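Local coordinates for putative uncharacterized protein (Pseudomonas phage 201phi2-1, PDB 3R4V) that is of unknown function but belongs to the phage tubulin-like family and holds guanosine-5'-diphosphate in the crystal, at residues Phe116-Met121 and Val153-Gly158; Glu122-Leu127 and Glu287-Gln292. All blocks are in the same frame, centred on the assembly; numbering follows the deposited sequence.

Interaction 1 of 2, residues Phe116-Met121 and Val153-Gly158. With GDP (guanosine-5'-diphosphate), chain B.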
ATOM      1  N   PHE A 116       0.780   1.212   2.349  1.00 16.53           N
ATOM      2  CA  PHE A 116      -0.655   1.215   2.538  1.00 13.25           C
ATOM      3  C   PHE A 116      -1.284   0.982   1.165  1.00 17.23           C
ATOM      4  O   PHE A 116      -1.126   1.814   0.261  1.00 17.93           O
ATOM      5  CB  PHE A 116      -1.108   2.562   3.120  1.00 16.70           C
ATOM      6  CG  PHE A 116      -0.775   2.712   4.582  1.00 14.13           C
ATOM      7  CD1 PHE A 116      -1.698   2.367   5.552  1.00 18.04           C
ATOM      8  CD2 PHE A 116       0.482   3.134   4.971  1.00 20.08           C
ATOM      9  CE1 PHE A 116      -1.375   2.463   6.895  1.00 19.39           C
ATOM     10  CE2 PHE A 116       0.812   3.232   6.323  1.00 19.75           C
ATOM     11  CZ  PHE A 116      -0.113   2.906   7.271  1.00 20.37           C
ATOM     12  N   VAL A 117      -1.956  -0.154   0.990  1.00 16.09           N
ATOM     13  CA  VAL A 117      -2.424  -0.529  -0.347  1.00 16.45           C
ATOM     14  C   VAL A 117      -3.923  -0.775  -0.318  1.00 19.46           C
ATOM     15  O   VAL A 117      -4.462  -1.273   0.678  1.00 18.68           O
ATOM     16  CB  VAL A 117      -1.676  -1.762  -0.904  1.00 14.32           C
ATOM     17  CG1 VAL A 117      -0.182  -1.438  -1.101  1.00 17.08           C
ATOM     18  CG2 VAL A 117      -1.879  -2.980  -0.010  1.00 16.13           C
ATOM     19  N   VAL A 118      -4.602  -0.396  -1.398  1.00 17.61           N
ATOM     20  CA  VAL A 118      -6.060  -0.492  -1.441  1.00 18.04           C
ATOM     21  C   VAL A 118      -6.495  -1.657  -2.332  1.00 17.60           C
ATOM     22  O   VAL A 118      -6.027  -1.795  -3.468  1.00 18.74           O
ATOM     23  CB  VAL A 118      -6.679   0.822  -1.966  1.00 19.86           C
ATOM     24  CG1 VAL A 118      -8.158   0.648  -2.290  1.00 21.63           C
ATOM     25  CG2 VAL A 118      -6.497   1.934  -0.955  1.00 24.69           C
ATOM     26  N   GLY A 119      -7.398  -2.484  -1.824  1.00 18.68           N
ATOM     27  CA  GLY A 119      -8.000  -3.547  -2.612  1.00 19.02           C
ATOM     28  C   GLY A 119      -9.216  -3.016  -3.360  1.00 20.63           C
ATOM     29  O   GLY A 119     -10.296  -2.842  -2.779  1.00 22.73           O
ATOM     30  N   ALA A 120      -9.048  -2.767  -4.654  1.00 17.72           N
ATOM     31  CA  ALA A 120     -10.115  -2.181  -5.467  1.00 19.87           C
ATOM     32  C   ALA A 120     -11.073  -3.273  -5.919  1.00 22.59           C
ATOM     33  O   ALA A 120     -10.647  -4.374  -6.271  1.00 23.09           O
ATOM     34  CB  ALA A 120      -9.522  -1.469  -6.682  1.00 23.08           C
ATOM     35  N   MET A 121     -12.369  -2.971  -5.945  1.00 25.28           N
ATOM     36  CA  MET A 121     -13.351  -4.042  -6.053  1.00 29.19           C
ATOM     37  C   MET A 121     -14.404  -3.824  -7.135  1.00 32.36           C
ATOM     38  O   MET A 121     -15.348  -4.605  -7.229  1.00 37.43           O
ATOM     39  CB  MET A 121     -14.059  -4.250  -4.705  1.00 29.48           C
ATOM     40  CG  MET A 121     -13.144  -4.493  -3.516  1.00 35.81           C
ATOM     41  SD  MET A 121     -12.272  -6.056  -3.642  1.00 43.02           S
ATOM     42  CE  MET A 121     -11.361  -6.056  -2.097  1.00 32.82           C
ATOM     43  N   VAL A 153      -6.242  -2.382   2.741  1.00 18.43           N
ATOM     44  CA  VAL A 153      -7.536  -1.764   2.976  1.00 21.21           C
ATOM     45  C   VAL A 153      -8.429  -2.051   1.774  1.00 22.63           C
ATOM     46  O   VAL A 153      -8.203  -1.511   0.680  1.00 22.35           O
ATOM     47  CB  VAL A 153      -7.397  -0.241   3.151  1.00 29.30           C
ATOM     48  CG1 VAL A 153      -8.755   0.392   3.369  1.00 28.46           C
ATOM     49  CG2 VAL A 153      -6.472   0.076   4.325  1.00 34.65           C
ATOM     50  N   PRO A 154      -9.421  -2.931   1.958  1.00 23.60           N
ATOM     51  CA  PRO A 154     -10.328  -3.271   0.864  1.00 22.62           C
ATOM     52  C   PRO A 154     -11.396  -2.202   0.715  1.00 27.27           C
ATOM     53  O   PRO A 154     -11.903  -1.729   1.729  1.00 26.87           O
ATOM     54  CB  PRO A 154     -10.990  -4.559   1.352  1.00 24.21           C
ATOM     55  CG  PRO A 154     -10.960  -4.454   2.848  1.00 27.59           C
ATOM     56  CD  PRO A 154      -9.685  -3.722   3.174  1.00 28.05           C
ATOM     57  N   ASN A 155     -11.726  -1.836  -0.519  1.00 23.99           N
ATOM     58  CA  ASN A 155     -12.860  -0.968  -0.784  1.00 23.89           C
ATOM     59  C   ASN A 155     -14.151  -1.757  -0.608  1.00 30.91           C
ATOM     60  O   ASN A 155     -14.693  -2.315  -1.563  1.00 34.41           O
ATOM     61  CB  ASN A 155     -12.795  -0.395  -2.202  1.00 26.01           C
ATOM     62  CG  ASN A 155     -11.723   0.664  -2.365  1.00 24.16           C
ATOM     63  OD1 ASN A 155     -11.224   1.216  -1.393  1.00 27.55           O
ATOM     64  ND2 ASN A 155     -11.380   0.969  -3.618  1.00 23.16           N
ATOM     65  N   THR A 156     -14.638  -1.807   0.624  1.00 35.84           N
ATOM     66  CA  THR A 156     -15.821  -2.585   0.951  1.00 39.03           C
ATOM     67  C   THR A 156     -17.058  -1.945   0.326  1.00 42.71           C
ATOM     68  O   THR A 156     -17.206  -0.722   0.334  1.00 44.84           O
ATOM     69  CB  THR A 156     -15.995  -2.721   2.480  1.00 43.60           C
ATOM     70  OG1 THR A 156     -15.961  -1.423   3.082  1.00 50.81           O
ATOM     71  CG2 THR A 156     -14.875  -3.557   3.069  1.00 42.11           C
ATOM     72  N   GLN A 157     -17.942  -2.770  -0.221  0.73 55.83           N
ATOM     73  CA  GLN A 157     -19.131  -2.261  -0.899  0.73 61.01           C
ATOM     74  C   GLN A 157     -19.910  -1.253  -0.059  0.73 57.48           C
ATOM     75  O   GLN A 157     -20.172  -1.477   1.124  0.73 55.05           O
ATOM     76  CB  GLN A 157     -20.055  -3.406  -1.316  0.73 68.88           C
ATOM     77  CG  GLN A 157     -21.334  -2.931  -1.987  0.73 79.73           C
ATOM     78  CD  GLN A 157     -22.252  -4.069  -2.381  0.73 88.28           C
ATOM     79  OE1 GLN A 157     -21.819  -5.213  -2.522  0.73 87.30           O
ATOM     80  NE2 GLN A 157     -23.532  -3.760  -2.558  0.73 95.02           N
ATOM     81  N   GLY A 158     -20.273  -0.138  -0.682  0.73 59.53           N
ATOM     82  CA  GLY A 158     -21.107   0.860  -0.042  0.73 58.76           C
ATOM     83  C   GLY A 158     -20.348   1.954   0.681  0.73 57.55           C
ATOM     84  O   GLY A 158     -20.936   2.957   1.082  0.73 56.24           O
TER
HETATM   85  PB  GDP B 400      -4.210   4.287 -11.137  1.00 24.95           P
HETATM   86  O1B GDP B 400      -4.099   5.788 -11.290  1.00 20.27           O
HETATM   87  O2B GDP B 400      -3.156   3.835 -10.162  1.00 25.05           O
HETATM   88  O3B GDP B 400      -4.054   3.608 -12.493  1.00 22.68           O
HETATM   89  O3A GDP B 400      -5.671   3.905 -10.613  1.00 22.53           O
HETATM   90  PA  GDP B 400      -6.461   4.595  -9.391  1.00 24.15           P
HETATM   91  O1A GDP B 400      -6.873   6.027  -9.686  1.00 25.96           O
HETATM   92  O2A GDP B 400      -5.671   4.490  -8.118  1.00 26.17           O
HETATM   93  O5' GDP B 400      -7.747   3.680  -9.362  1.00 19.85           O
HETATM   94  C5' GDP B 400      -7.656   2.251  -9.224  1.00 19.54           C
HETATM   95  C4' GDP B 400      -8.919   1.703  -8.570  1.00 23.49           C
HETATM   96  O4' GDP B 400      -8.946   2.083  -7.188  1.00 24.22           O
HETATM   97  C3' GDP B 400     -10.200   2.267  -9.162  1.00 26.45           C
HETATM   98  O3' GDP B 400     -10.684   1.423 -10.202  1.00 23.04           O
HETATM   99  C2' GDP B 400     -11.151   2.268  -7.985  1.00 23.43           C
HETATM  100  O2' GDP B 400     -11.723   0.973  -7.807  1.00 28.23           O
HETATM  101  C1' GDP B 400     -10.262   2.494  -6.783  1.00 24.88           C
HETATM  102  N9  GDP B 400     -10.111   3.921  -6.432  1.00 30.46           N
HETATM  103  C8  GDP B 400      -9.988   4.975  -7.275  1.00 26.88           C
HETATM  104  N7  GDP B 400      -9.816   6.130  -6.582  1.00 29.06           N
HETATM  105  C5  GDP B 400      -9.798   5.818  -5.266  1.00 29.28           C
HETATM  106  C6  GDP B 400      -9.639   6.549  -3.990  1.00 27.17           C
HETATM  107  O6  GDP B 400      -9.474   7.785  -3.979  1.00 32.05           O
HETATM  108  N1  GDP B 400      -9.683   5.838  -2.847  1.00 25.03           N
HETATM  109  C2  GDP B 400      -9.860   4.497  -2.837  1.00 25.30           C
HETATM  110  N2  GDP B 400      -9.887   3.824  -1.657  1.00 25.78           N
HETATM  111  N3  GDP B 400     -10.007   3.770  -3.969  1.00 23.60           N
HETATM  112  C4  GDP B 400      -9.981   4.365  -5.183  1.00 31.18           C
HETATM  113  O   HOH W   1     -13.204  -0.108  -5.594  1.00 26.38           O

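Interaction 2 of 2, residues Glu122-Leu127 and Glu287-Gln292. With GDP (guanosine-5'-diphosphate), chain B.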
ATOM      1  N   GLU A 122     -14.249  -2.782  -7.948  1.00 30.44           N
ATOM      2  CA  GLU A 122     -15.292  -2.404  -8.907  1.00 36.87           C
ATOM      3  C   GLU A 122     -15.596  -3.452  -9.982  1.00 38.42           C
ATOM      4  O   GLU A 122     -16.754  -3.658 -10.358  1.00 37.67           O
ATOM      5  CB  GLU A 122     -14.921  -1.095  -9.617  1.00 37.70           C
ATOM      6  CG  GLU A 122     -14.842   0.140  -8.745  1.00 45.20           C
ATOM      7  CD  GLU A 122     -14.575   1.394  -9.569  1.00 55.05           C
ATOM      8  OE1 GLU A 122     -14.406   1.265 -10.803  1.00 47.78           O
ATOM      9  OE2 GLU A 122     -14.533   2.506  -8.992  1.00 59.42           O
ATOM     10  N   SER A 123     -14.552  -4.092 -10.495  1.00 28.62           N
ATOM     11  CA  SER A 123     -14.653  -4.818 -11.756  1.00 24.83           C
ATOM     12  C   SER A 123     -13.709  -6.009 -11.754  1.00 31.62           C
ATOM     13  O   SER A 123     -12.848  -6.105 -10.892  1.00 24.76           O
ATOM     14  CB  SER A 123     -14.240  -3.892 -12.896  1.00 30.71           C
ATOM     15  OG  SER A 123     -12.911  -3.444 -12.678  1.00 33.01           O
ATOM     16  N   THR A 124     -13.844  -6.906 -12.728  1.00 29.81           N
ATOM     17  CA  THR A 124     -12.879  -8.007 -12.813  1.00 29.36           C
ATOM     18  C   THR A 124     -11.477  -7.482 -13.159  1.00 29.76           C
ATOM     19  O   THR A 124     -10.469  -8.108 -12.815  1.00 28.92           O
ATOM     20  CB  THR A 124     -13.314  -9.100 -13.814  1.00 26.79           C
ATOM     21  OG1 THR A 124     -13.644  -8.505 -15.075  1.00 27.92           O
ATOM     22  CG2 THR A 124     -14.534  -9.856 -13.296  1.00 27.90           C
ATOM     23  N   ASP A 125     -11.405  -6.336 -13.838  1.00 28.10           N
ATOM     24  CA  ASP A 125     -10.100  -5.710 -14.098  1.00 24.98           C
ATOM     25  C   ASP A 125      -9.415  -5.299 -12.787  1.00 24.78           C
ATOM     26  O   ASP A 125      -8.235  -5.589 -12.580  1.00 23.59           O
ATOM     27  CB  ASP A 125     -10.231  -4.485 -15.013  1.00 26.85           C
ATOM     28  CG  ASP A 125     -10.437  -4.857 -16.474  1.00 39.85           C
ATOM     29  OD1 ASP A 125     -10.802  -3.957 -17.255  1.00 47.41           O
ATOM     30  OD2 ASP A 125     -10.244  -6.039 -16.840  1.00 44.10           O
ATOM     31  N   ASN A 126     -10.150  -4.609 -11.919  1.00 23.76           N
ATOM     32  CA  ASN A 126      -9.632  -4.240 -10.603  1.00 21.83           C
ATOM     33  C   ASN A 126      -9.160  -5.489  -9.856  1.00 21.48           C
ATOM     34  O   ASN A 126      -8.075  -5.518  -9.276  1.00 22.16           O
ATOM     35  CB  ASN A 126     -10.733  -3.597  -9.751  1.00 22.28           C
ATOM     36  CG  ASN A 126     -10.894  -2.092  -9.986  1.00 27.02           C
ATOM     37  OD1 ASN A 126     -11.803  -1.477  -9.431  1.00 31.93           O
ATOM     38  ND2 ASN A 126     -10.024  -1.505 -10.794  1.00 26.26           N
ATOM     39  N   LEU A 127     -10.003  -6.519  -9.855  1.00 21.49           N
ATOM     40  CA  LEU A 127      -9.728  -7.706  -9.045  1.00 21.95           C
ATOM     41  C   LEU A 127      -8.524  -8.448  -9.586  1.00 23.09           C
ATOM     42  O   LEU A 127      -7.700  -8.916  -8.823  1.00 20.52           O
ATOM     43  CB  LEU A 127     -10.947  -8.629  -8.984  1.00 21.59           C
ATOM     44  CG  LEU A 127     -12.132  -8.037  -8.217  1.00 24.26           C
ATOM     45  CD1 LEU A 127     -13.400  -8.840  -8.454  1.00 22.17           C
ATOM     46  CD2 LEU A 127     -11.815  -7.964  -6.736  1.00 24.28           C
ATOM     47  N   GLU A 287     -16.771 -15.135  -9.043  1.00 24.32           N
ATOM     48  CA  GLU A 287     -18.201 -14.874  -9.078  1.00 28.28           C
ATOM     49  C   GLU A 287     -18.556 -13.883 -10.187  1.00 26.71           C
ATOM     50  O   GLU A 287     -19.505 -14.103 -10.927  1.00 25.35           O
ATOM     51  CB  GLU A 287     -18.702 -14.386  -7.716  1.00 27.85           C
ATOM     52  CG  GLU A 287     -20.185 -13.951  -7.711  1.00 38.33           C
ATOM     53  CD  GLU A 287     -21.145 -15.025  -8.239  1.00 50.84           C
ATOM     54  OE1 GLU A 287     -20.794 -16.230  -8.252  1.00 44.09           O
ATOM     55  OE2 GLU A 287     -22.266 -14.653  -8.647  1.00 55.32           O
ATOM     56  N   MET A 288     -17.783 -12.812 -10.315  1.00 25.59           N
ATOM     57  CA  MET A 288     -18.026 -11.835 -11.377  1.00 24.60           C
ATOM     58  C   MET A 288     -17.821 -12.459 -12.758  1.00 27.03           C
ATOM     59  O   MET A 288     -18.598 -12.218 -13.693  1.00 27.18           O
ATOM     60  CB  MET A 288     -17.100 -10.627 -11.240  1.00 29.18           C
ATOM     61  CG  MET A 288     -17.420  -9.681 -10.112  1.00 36.95           C
ATOM     62  SD  MET A 288     -16.617  -8.092 -10.442  1.00 40.94           S
ATOM     63  CE  MET A 288     -17.489  -7.603 -11.926  1.00 60.83           C
ATOM     64  N   THR A 289     -16.762 -13.254 -12.891  1.00 25.54           N
ATOM     65  CA  THR A 289     -16.472 -13.889 -14.171  1.00 24.99           C
ATOM     66  C   THR A 289     -17.524 -14.944 -14.521  1.00 27.57           C
ATOM     67  O   THR A 289     -17.885 -15.110 -15.684  1.00 32.26           O
ATOM     68  CB  THR A 289     -15.058 -14.507 -14.186  1.00 35.23           C
ATOM     69  OG1 THR A 289     -14.086 -13.456 -14.099  1.00 35.23           O
ATOM     70  CG2 THR A 289     -14.840 -15.274 -15.473  1.00 43.69           C
ATOM     71  N   ARG A 290     -18.024 -15.651 -13.515  1.00 28.16           N
ATOM     72  CA  ARG A 290     -19.106 -16.589 -13.752  1.00 29.44           C
ATOM     73  C   ARG A 290     -20.270 -15.841 -14.405  1.00 28.70           C
ATOM     74  O   ARG A 290     -20.825 -16.277 -15.422  1.00 29.91           O
ATOM     75  CB  ARG A 290     -19.560 -17.249 -12.450  1.00 30.05           C
ATOM     76  CG  ARG A 290     -20.642 -18.304 -12.649  1.00 41.35           C
ATOM     77  CD  ARG A 290     -21.180 -18.813 -11.322  1.00 48.44           C
ATOM     78  NE  ARG A 290     -21.890 -17.772 -10.586  1.00 52.32           N
ATOM     79  CZ  ARG A 290     -23.167 -17.459 -10.783  1.00 71.58           C
ATOM     80  NH1 ARG A 290     -23.877 -18.105 -11.700  1.00 77.94           N
ATOM     81  NH2 ARG A 290     -23.736 -16.499 -10.066  1.00 76.12           N
ATOM     82  N   GLN A 291     -20.628 -14.699 -13.832  1.00 30.74           N
ATOM     83  CA  GLN A 291     -21.738 -13.921 -14.376  1.00 29.84           C
ATOM     84  C   GLN A 291     -21.478 -13.461 -15.808  1.00 31.01           C
ATOM     85  O   GLN A 291     -22.355 -13.537 -16.660  1.00 30.83           O
ATOM     86  CB  GLN A 291     -22.043 -12.733 -13.470  1.00 35.91           C
ATOM     87  CG  GLN A 291     -22.601 -13.144 -12.114  1.00 48.34           C
ATOM     88  CD  GLN A 291     -22.688 -11.979 -11.146  1.00 63.95           C
ATOM     89  OE1 GLN A 291     -22.644 -10.815 -11.553  1.00 74.47           O
ATOM     90  NE2 GLN A 291     -22.805 -12.284  -9.856  1.00 58.65           N
ATOM     91  N   GLN A 292     -20.264 -12.998 -16.074  1.00 32.38           N
ATOM     92  CA  GLN A 292     -19.889 -12.566 -17.417  1.00 30.89           C
ATOM     93  C   GLN A 292     -19.973 -13.713 -18.432  1.00 29.82           C
ATOM     94  O   GLN A 292     -20.475 -13.533 -19.545  1.00 34.62           O
ATOM     95  CB  GLN A 292     -18.476 -11.962 -17.401  1.00 31.67           C
ATOM     96  CG  GLN A 292     -18.349 -10.676 -16.575  1.00 31.70           C
ATOM     97  CD  GLN A 292     -16.914 -10.162 -16.496  1.00 34.70           C
ATOM     98  OE1 GLN A 292     -15.975 -10.828 -16.937  1.00 39.60           O
ATOM     99  NE2 GLN A 292     -16.742  -8.978 -15.924  1.00 30.85           N
TER
HETATM  100  PB  GDP B 400      -4.210   4.287 -11.137  1.00 24.95           P
HETATM  101  O1B GDP B 400      -4.099   5.788 -11.290  1.00 20.27           O
HETATM  102  O2B GDP B 400      -3.156   3.835 -10.162  1.00 25.05           O
HETATM  103  O3B GDP B 400      -4.054   3.608 -12.493  1.00 22.68           O
HETATM  104  O3A GDP B 400      -5.671   3.905 -10.613  1.00 22.53           O
HETATM  105  PA  GDP B 400      -6.461   4.595  -9.391  1.00 24.15           P
HETATM  106  O1A GDP B 400      -6.873   6.027  -9.686  1.00 25.96           O
HETATM  107  O2A GDP B 400      -5.671   4.490  -8.118  1.00 26.17           O
HETATM  108  O5' GDP B 400      -7.747   3.680  -9.362  1.00 19.85           O
HETATM  109  C5' GDP B 400      -7.656   2.251  -9.224  1.00 19.54           C
HETATM  110  C4' GDP B 400      -8.919   1.703  -8.570  1.00 23.49           C
HETATM  111  O4' GDP B 400      -8.946   2.083  -7.188  1.00 24.22           O
HETATM  112  C3' GDP B 400     -10.200   2.267  -9.162  1.00 26.45           C
HETATM  113  O3' GDP B 400     -10.684   1.423 -10.202  1.00 23.04           O
HETATM  114  C2' GDP B 400     -11.151   2.268  -7.985  1.00 23.43           C
HETATM  115  O2' GDP B 400     -11.723   0.973  -7.807  1.00 28.23           O
HETATM  116  C1' GDP B 400     -10.262   2.494  -6.783  1.00 24.88           C
HETATM  117  N9  GDP B 400     -10.111   3.921  -6.432  1.00 30.46           N
HETATM  118  C8  GDP B 400      -9.988   4.975  -7.275  1.00 26.88           C
HETATM  119  N7  GDP B 400      -9.816   6.130  -6.582  1.00 29.06           N
HETATM  120  C5  GDP B 400      -9.798   5.818  -5.266  1.00 29.28           C
HETATM  121  C6  GDP B 400      -9.639   6.549  -3.990  1.00 27.17           C
HETATM  122  O6  GDP B 400      -9.474   7.785  -3.979  1.00 32.05           O
HETATM  123  N1  GDP B 400      -9.683   5.838  -2.847  1.00 25.03           N
HETATM  124  C2  GDP B 400      -9.860   4.497  -2.837  1.00 25.30           C
HETATM  125  N2  GDP B 400      -9.887   3.824  -1.657  1.00 25.78           N
HETATM  126  N3  GDP B 400     -10.007   3.770  -3.969  1.00 23.60           N
HETATM  127  C4  GDP B 400      -9.981   4.365  -5.183  1.00 31.18           C

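Interaction 1 of 2, residues Phe116-Met121 and Val153-Gly158
The N155 amide presents its oxygen and nitrogen to the guanine, while the CG1 methyl of V118 comes obliquely from well off the amide plane, beyond the same O/N edge that the base meets. V118 CG1 is 3.2 Å from N155 OD1 and 3.5 Å from N155 ND2, so it touches the oxygen and nitrogen end of the amide and does not lie over the face. The base atoms N2 and N3 are displaced slightly to the other side of the plane. GDP N2 donates to N155 OD1 over 2.9 Å, and N155 ND2 donates to GDP N3 over 3.1 Å, a paired pattern that fixes the rotation of the amide. Its other N-H goes to a water, which also accepts from M121 N and hydrogen-bonds GDP O2'.

The setting is a beta-alpha-beta crossover in the nucleotide-binding sheet of a tubulin-like fold: strand 113-119, helix 124-144 and strand 148-154, the two strands parallel. Three backbone bonds define the register, V153 N to V117 O, G119 N to V153 O and N155 N to G119 O, the last almost straight at 175°. It forms just beyond strand 148-154, where the chain makes an inverse gamma turn centred on N155. V118 and V153 share one face of the sheet. CG1 of V118 stands anti to its own backbone nitrogen (chi1 168°), which directs it at the amide, and I168 of helix 161-178 also touches this valine. A120 brings CB to 3.5 Å from GDP O2', and its N-H is held by D130 of helix 124-144. At the outer end M121 folds back, lying alongside P154, with M121 CE 3.8 Å from P154 CB and M121 CG 3.3 Å from N155 O.

Interaction 2 of 2, residues Glu122-Leu127 and Glu287-Gln292
E122 only skirts helix 274-294, its backbone O 4.3 Å from M288 CE, whereas its side chain runs the other way, along the ribose of GDP, and ends with OE2 hydrogen-bonded to Y161. S123 follows as the N-cap of helix 124-144: its OG accepts from N126 N at an N-H...O angle of 171°. The thioether of M288 rests on this turn, with M288 SD 3.8 Å from S123 C, and the bend at its last torsion brings CE close to T124 N.

T124 and M288 carry the contact between them. T124 CG2 presses on M288 CB at 3.4 Å, tighter than ordinary van der Waals distance, and also faces T289, whose OG1 is bonded to K285 O. The T124 hydroxyl sits between backbone N and carbonyl carbon (chi1 51°), where it accepts from Q292 NE2 over 3.2 Å; Q292 comes from the opposite direction on an extended chain, and the hydroxyl lies 16° out of its amide plane. In this tubulin-like fold the first turn of the helix after strand 113-119 thus packs on helix 274-294, which follows strand 264-270 in the chain.

N126 turns to the nucleotide: N126 OD1 takes GDP O2' at 2.9 Å, more weakly GDP O3', and E122 N in its carbonyl plane, while N126 ND2 donates to GDP O3'. L127 completes the turn, crossing M288 at about a right angle with L127 CD1 3.9 Å from M288 SD.

Interactions 1 and 2 have centres about 15 Å apart, yet they meet where the loop leaving strand 113-119 enters helix 124-144. There M121 SD lies 3.7 Å from L127 CD2, and A120 O lies 3.6 Å from N126 CB. Both border the GDP pocket: N155 of 153-158 meets the guanine edge, while 122-127 and A120 lie along the ribose. GDP O2' is where they converge, since the bridging water of interaction 1 and the asparagine of interaction 2 both bind it. Neither lies beside the magnesium ion, which is about 12 Å from the A120 side chain and about 11 Å from that of E122.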